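Local coordinates for succinyl-CoA ligase (ADP-forming) subunit alpha (Methanosaeta concilii, PDB 6HXI), which belongs to the CoA-ligase family, binds coenzyme A, and carries a partial citrate synthase-like region in its C-terminal half, at residues I188-S193 and Y308-R313; L234-Y240 and K284-K290. All coordinates share one frame; numbering follows the deposited sequence.

Contact 1. Residues I188-S193 and Y308-R313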
loop_
_atom_site.group_PDB
_atom_site.type_symbol
_atom_site.label_atom_id
_atom_site.label_comp_id
_atom_site.label_asym_id
_atom_site.label_seq_id
_atom_site.Cartn_x
_atom_site.Cartn_y
_atom_site.Cartn_z
ATOM N N ILE B 188 -2.536 -35.373 51.633
ATOM C CA ILE B 188 -2.735 -36.117 52.879
ATOM C C ILE B 188 -1.960 -37.442 52.810
ATOM O O ILE B 188 -1.096 -37.688 53.651
ATOM C CB ILE B 188 -4.262 -36.346 53.166
ATOM C CG1 ILE B 188 -5.070 -35.017 53.383
ATOM C CG2 ILE B 188 -4.494 -37.328 54.321
ATOM C CD1 ILE B 188 -4.817 -34.214 54.646
ATOM N N ILE B 189 -2.250 -38.264 51.778
ATOM C CA ILE B 189 -1.693 -39.605 51.525
ATOM C C ILE B 189 -0.150 -39.600 51.356
ATOM O O ILE B 189 0.515 -40.467 51.934
ATOM C CB ILE B 189 -2.451 -40.275 50.337
ATOM C CG1 ILE B 189 -3.888 -40.660 50.778
ATOM C CG2 ILE B 189 -1.700 -41.479 49.767
ATOM C CD1 ILE B 189 -4.932 -40.706 49.684
ATOM N N SER B 190 0.411 -38.636 50.608
ATOM C CA SER B 190 1.863 -38.525 50.413
ATOM C C SER B 190 2.604 -38.274 51.737
ATOM O O SER B 190 3.773 -38.664 51.878
ATOM C CB SER B 190 2.195 -37.404 49.438
ATOM O OG SER B 190 1.972 -36.134 50.023
ATOM N N ARG B 191 1.933 -37.607 52.685
ATOM C CA ARG B 191 2.498 -37.272 53.996
ATOM C C ARG B 191 2.358 -38.415 55.014
ATOM O O ARG B 191 3.049 -38.422 56.033
ATOM C CB ARG B 191 1.826 -36.005 54.551
ATOM C CG ARG B 191 2.228 -34.713 53.870
ATOM C CD ARG B 191 1.557 -33.553 54.557
ATOM N NE ARG B 191 1.988 -32.274 53.998
ATOM C CZ ARG B 191 1.627 -31.084 54.471
ATOM N NH1 ARG B 191 2.069 -29.974 53.894
ATOM N NH2 ARG B 191 0.820 -30.996 55.524
ATOM N N ASN B 192 1.451 -39.361 54.755
ATOM C CA ASN B 192 1.145 -40.441 55.680
ATOM C C ASN B 192 1.371 -41.860 55.118
ATOM O O ASN B 192 1.019 -42.843 55.772
ATOM C CB ASN B 192 -0.293 -40.260 56.189
ATOM C CG ASN B 192 -0.466 -39.057 57.103
ATOM O OD1 ASN B 192 -0.115 -39.085 58.288
ATOM N ND2 ASN B 192 -1.041 -37.988 56.587
ATOM N N SER B 193 1.993 -41.971 53.940
ATOM C CA SER B 193 2.324 -43.248 53.290
ATOM C C SER B 193 3.388 -43.014 52.214
ATOM O O SER B 193 4.001 -41.939 52.195
ATOM C CB SER B 193 1.074 -43.885 52.680
ATOM O OG SER B 193 0.607 -43.175 51.551
ATOM N N TYR B 308 -8.182 -38.443 58.863
ATOM C CA TYR B 308 -8.120 -39.305 57.659
ATOM C C TYR B 308 -6.671 -39.789 57.441
ATOM O O TYR B 308 -6.434 -40.995 57.366
ATOM C CB TYR B 308 -8.660 -38.595 56.380
ATOM C CG TYR B 308 -8.935 -39.538 55.223
ATOM C CD1 TYR B 308 -7.928 -39.886 54.323
ATOM C CD2 TYR B 308 -10.192 -40.106 55.042
ATOM C CE1 TYR B 308 -8.170 -40.766 53.268
ATOM C CE2 TYR B 308 -10.449 -40.982 53.985
ATOM C CZ TYR B 308 -9.435 -41.305 53.101
ATOM O OH TYR B 308 -9.693 -42.166 52.066
ATOM N N GLY B 309 -5.728 -38.846 57.351
ATOM C CA GLY B 309 -4.308 -39.125 57.155
ATOM C C GLY B 309 -3.740 -40.031 58.222
ATOM O O GLY B 309 -2.938 -40.920 57.923
ATOM N N GLU B 310 -4.181 -39.844 59.468
ATOM C CA GLU B 310 -3.712 -40.696 60.557
ATOM C C GLU B 310 -4.124 -42.164 60.324
ATOM O O GLU B 310 -3.285 -43.055 60.463
ATOM C CB GLU B 310 -4.122 -40.148 61.930
ATOM C CG GLU B 310 -3.634 -40.976 63.122
ATOM C CD GLU B 310 -2.209 -41.522 63.098
ATOM O OE1 GLU B 310 -2.028 -42.692 63.509
ATOM O OE2 GLU B 310 -1.279 -40.792 62.675
ATOM N N MET B 311 -5.377 -42.401 59.884
ATOM C CA MET B 311 -5.869 -43.742 59.552
ATOM C C MET B 311 -5.033 -44.320 58.379
ATOM O O MET B 311 -4.650 -45.491 58.413
ATOM C CB MET B 311 -7.369 -43.695 59.222
ATOM C CG MET B 311 -8.032 -45.053 59.177
ATOM S SD MET B 311 -7.815 -46.068 60.664
ATOM C CE MET B 311 -8.724 -45.092 61.880
ATOM N N VAL B 312 -4.695 -43.468 57.387
ATOM C CA VAL B 312 -3.833 -43.838 56.253
ATOM C C VAL B 312 -2.458 -44.289 56.811
ATOM O O VAL B 312 -1.979 -45.356 56.440
ATOM C CB VAL B 312 -3.726 -42.689 55.193
ATOM C CG1 VAL B 312 -2.551 -42.888 54.242
ATOM C CG2 VAL B 312 -5.022 -42.548 54.412
ATOM N N ARG B 313 -1.868 -43.486 57.729
ATOM C CA ARG B 313 -0.583 -43.743 58.394
ATOM C C ARG B 313 -0.597 -45.073 59.137
ATOM O O ARG B 313 0.377 -45.820 59.053
ATOM C CB ARG B 313 -0.226 -42.594 59.357
ATOM C CG ARG B 313 1.194 -42.621 59.901
ATOM C CD ARG B 313 1.568 -41.249 60.419
ATOM N NE ARG B 313 2.958 -41.172 60.866
ATOM C CZ ARG B 313 3.739 -40.103 60.721
ATOM N NH1 ARG B 313 3.282 -39.013 60.111
ATOM N NH2 ARG B 313 4.985 -40.117 61.178
#
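With CG anti to the carbonyl carbon (chi1 -69°), N192 swings its amide against the first turn of helix 308-322, while I188, its CG2 anti to the backbone N, sends that methyl onto G309. This is helix-on-helix packing in an alpha/beta domain: helices 179-192 and 308-322 lie against a mixed sheet, and their segments cross at -41° with axes 8.6 Å apart. G309, with no side chain, lets the N192 amide and the I188 methyl come down on its backbone: N192 ND2 is 3.5 Å and I188 CG2 a tight 3.4 Å from G309 CA. N192 is a knob seated among G309, E310, V312 and R313, yet no hydrogen bond crosses. Its ND2 instead donates to I188 O (3.0 Å) in its own helix; this bond, from above the carbonyl plane, fixes the turn of the amide. Toward the sheet the packing is apolar: I189 CG1 meets V312 CG2 at 4.2 Å, and I189 and Y308 both rest on F174 of strand 172-176. Outward, R313 crosses N192 at about a right angle, its CD 3.5 Å from N192 OD1. Nearer the backbone, the CA-H of R313 points at N192 O, CA to oxygen 3.2 Å.

Contact 2. Residues L234-Y240 and K284-K290; sequences LGGEDEY and KETAQAK
K290 reaches, fully extended, from the first turn of helix 287-297 into the loop that joins strand 227-233 to helix 239-247, a beta-to-alpha connection of the alpha/beta CoA-ligase domain. Its NZ donates to G235 O and to G236 O, 2.9 Å each and both from above the carbonyl planes, and makes a 2.8 Å salt bridge to E239 OE1. E233 O is a further acceptor. A lysine suits this buried spot because its three N-H groups can be shared among three carbonyls and a carboxylate. E239 meets it by bending at chi2 (85°), while its OE2 pairs with K177. Glycines suit positions 235 and 236, where phi is positive (86° and 73°).

E285 binds the same loop twice. Its backbone O accepts from G235 N at 2.8 Å, and its extended side chain brings OE2 to within 2.8 Å of G236 N, which meets the carboxylate from above its plane. R206 and N281 N also hold that oxygen, so the group is well fixed.

On the exposed side K284, extended with CG anti to the backbone N, lays its tail across Y240. CE sits over the centre of the ring, 3.6 Å from its centroid, a CH-pi contact. Beyond it NZ makes a cation-pi contact with the same face and a 2.8 Å salt bridge to E237 OE1, E237 and K284 crossing at about a right angle. Tyrosine serves here with both face and hydroxyl: Y240 OH donates to K284 O at 2.6 Å, in the carbonyl plane and on a lone pair.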
loop_
_atom_site.group_PDB
_atom_site.type_symbol
_atom_site.label_atom_id
_atom_site.label_comp_id
_atom_site.label_asym_id
_atom_site.label_seq_id
_atom_site.Cartn_x
_atom_site.Cartn_y
_atom_site.Cartn_z
ATOM N N LEU B 234 -22.638 -37.771 51.539
ATOM C CA LEU B 234 -24.066 -38.042 51.706
ATOM C C LEU B 234 -24.824 -37.965 50.370
ATOM O O LEU B 234 -24.325 -37.352 49.405
ATOM C CB LEU B 234 -24.676 -37.094 52.751
ATOM C CG LEU B 234 -25.018 -35.660 52.345
ATOM C CD1 LEU B 234 -25.655 -34.948 53.493
ATOM C CD2 LEU B 234 -23.782 -34.860 51.906
ATOM N N GLY B 235 -26.006 -38.596 50.333
ATOM C CA GLY B 235 -26.855 -38.642 49.148
ATOM C C GLY B 235 -26.476 -39.788 48.235
ATOM O O GLY B 235 -25.283 -40.061 48.019
ATOM N N GLY B 236 -27.495 -40.472 47.719
ATOM C CA GLY B 236 -27.308 -41.628 46.848
ATOM C C GLY B 236 -26.821 -42.852 47.596
ATOM O O GLY B 236 -26.493 -42.765 48.783
ATOM N N GLU B 237 -26.738 -43.994 46.897
ATOM C CA GLU B 237 -26.371 -45.275 47.528
ATOM C C GLU B 237 -25.096 -45.927 46.983
ATOM O O GLU B 237 -24.934 -47.148 47.127
ATOM C CB GLU B 237 -27.551 -46.257 47.423
ATOM C CG GLU B 237 -28.662 -46.013 48.418
ATOM C CD GLU B 237 -29.754 -47.060 48.331
ATOM O OE1 GLU B 237 -29.538 -48.184 48.839
ATOM O OE2 GLU B 237 -30.804 -46.775 47.709
ATOM N N ASP B 238 -24.209 -45.132 46.357
ATOM C CA ASP B 238 -22.959 -45.600 45.754
ATOM C C ASP B 238 -22.066 -46.360 46.747
ATOM O O ASP B 238 -21.615 -47.458 46.437
ATOM C CB ASP B 238 -22.209 -44.414 45.099
ATOM C CG ASP B 238 -20.794 -44.685 44.566
ATOM O OD1 ASP B 238 -19.879 -44.904 45.385
ATOM O OD2 ASP B 238 -20.586 -44.566 43.337
ATOM N N GLU B 239 -21.827 -45.783 47.934
ATOM C CA GLU B 239 -20.955 -46.338 48.986
ATOM C C GLU B 239 -21.451 -47.697 49.511
ATOM O O GLU B 239 -20.646 -48.501 49.984
ATOM C CB GLU B 239 -20.732 -45.329 50.129
ATOM C CG GLU B 239 -20.013 -44.055 49.712
ATOM C CD GLU B 239 -20.846 -42.927 49.121
ATOM O OE1 GLU B 239 -21.992 -43.165 48.673
ATOM O OE2 GLU B 239 -20.336 -41.785 49.096
ATOM N N TYR B 240 -22.758 -47.974 49.353
ATOM C CA TYR B 240 -23.363 -49.249 49.731
ATOM C C TYR B 240 -22.965 -50.378 48.771
ATOM O O TYR B 240 -23.130 -51.542 49.118
ATOM C CB TYR B 240 -24.889 -49.125 49.915
ATOM C CG TYR B 240 -25.234 -48.314 51.143
ATOM C CD1 TYR B 240 -25.151 -48.871 52.417
ATOM C CD2 TYR B 240 -25.592 -46.970 51.037
ATOM C CE1 TYR B 240 -25.421 -48.113 53.556
ATOM C CE2 TYR B 240 -25.881 -46.209 52.169
ATOM C CZ TYR B 240 -25.780 -46.782 53.426
ATOM O OH TYR B 240 -26.053 -46.037 54.541
ATOM N N LYS B 284 -30.739 -43.666 55.149
ATOM C CA LYS B 284 -29.696 -44.525 54.588
ATOM C C LYS B 284 -28.688 -43.682 53.784
ATOM O O LYS B 284 -27.498 -43.961 53.811
ATOM C CB LYS B 284 -30.323 -45.608 53.701
ATOM C CG LYS B 284 -29.439 -46.828 53.523
ATOM C CD LYS B 284 -29.846 -47.653 52.302
ATOM C CE LYS B 284 -28.907 -48.817 52.113
ATOM N NZ LYS B 284 -29.405 -49.778 51.099
ATOM N N GLU B 285 -29.165 -42.622 53.116
ATOM C CA GLU B 285 -28.336 -41.731 52.311
ATOM C C GLU B 285 -27.431 -40.788 53.126
ATOM O O GLU B 285 -26.514 -40.208 52.552
ATOM C CB GLU B 285 -29.208 -40.934 51.331
ATOM C CG GLU B 285 -29.718 -41.742 50.154
ATOM C CD GLU B 285 -30.504 -40.945 49.128
ATOM O OE1 GLU B 285 -31.565 -41.441 48.682
ATOM O OE2 GLU B 285 -30.059 -39.833 48.759
ATOM N N THR B 286 -27.664 -40.634 54.439
ATOM C CA THR B 286 -26.863 -39.746 55.304
ATOM C C THR B 286 -25.422 -40.228 55.508
ATOM O O THR B 286 -25.152 -41.423 55.411
ATOM C CB THR B 286 -27.547 -39.513 56.679
ATOM O OG1 THR B 286 -27.567 -40.725 57.437
ATOM C CG2 THR B 286 -28.934 -38.911 56.569
ATOM N N ALA B 287 -24.518 -39.299 55.849
ATOM C CA ALA B 287 -23.113 -39.588 56.127
ATOM C C ALA B 287 -22.966 -40.530 57.341
ATOM O O ALA B 287 -22.125 -41.436 57.310
ATOM C CB ALA B 287 -22.339 -38.298 56.352
ATOM N N GLN B 288 -23.809 -40.349 58.376
ATOM C CA GLN B 288 -23.802 -41.179 59.592
ATOM C C GLN B 288 -24.108 -42.642 59.282
ATOM O O GLN B 288 -23.303 -43.504 59.634
ATOM C CB GLN B 288 -24.727 -40.608 60.691
ATOM C CG GLN B 288 -24.147 -39.379 61.426
ATOM C CD GLN B 288 -24.250 -38.047 60.676
ATOM O OE1 GLN B 288 -24.758 -37.947 59.535
ATOM N NE2 GLN B 288 -23.807 -36.974 61.326
ATOM N N ALA B 289 -25.225 -42.918 58.577
ATOM C CA ALA B 289 -25.625 -44.264 58.154
ATOM C C ALA B 289 -24.541 -44.933 57.287
ATOM O O ALA B 289 -24.296 -46.129 57.436
ATOM C CB ALA B 289 -26.932 -44.200 57.389
ATOM N N LYS B 290 -23.869 -44.156 56.431
ATOM C CA LYS B 290 -22.787 -44.634 55.554
ATOM C C LYS B 290 -21.492 -44.976 56.311
ATOM O O LYS B 290 -20.939 -46.057 56.102
ATOM C CB LYS B 290 -22.520 -43.642 54.404
ATOM C CG LYS B 290 -23.658 -43.589 53.381
ATOM C CD LYS B 290 -23.379 -42.611 52.267
ATOM C CE LYS B 290 -24.446 -42.642 51.196
ATOM N NZ LYS B 290 -24.051 -41.865 49.981
#

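Both contacts build the same alpha/beta domain, contact 2 nested in the loop that contact 1 closes, their centres 24 Å apart. Both pack on strand 255-260, through Y308 and through A287 and K290; contact 2 also meets the end of strand 227-233, where K290 NZ binds E233 O. Both are partly buried: I189, Y308 and V312 are buried toward the sheet and R313 exposed, while K290 and E239 are buried and K284 exposed. Contact 1 wedges the N192 amide into helix 308-322, with apolar side chains on the sheet side. Contact 2 joins two loops and the helix starts that follow, 239-247 and 287-297; charged side chains, a tyrosine hydroxyl and a backbone carbonyl satisfy loop backbone groups.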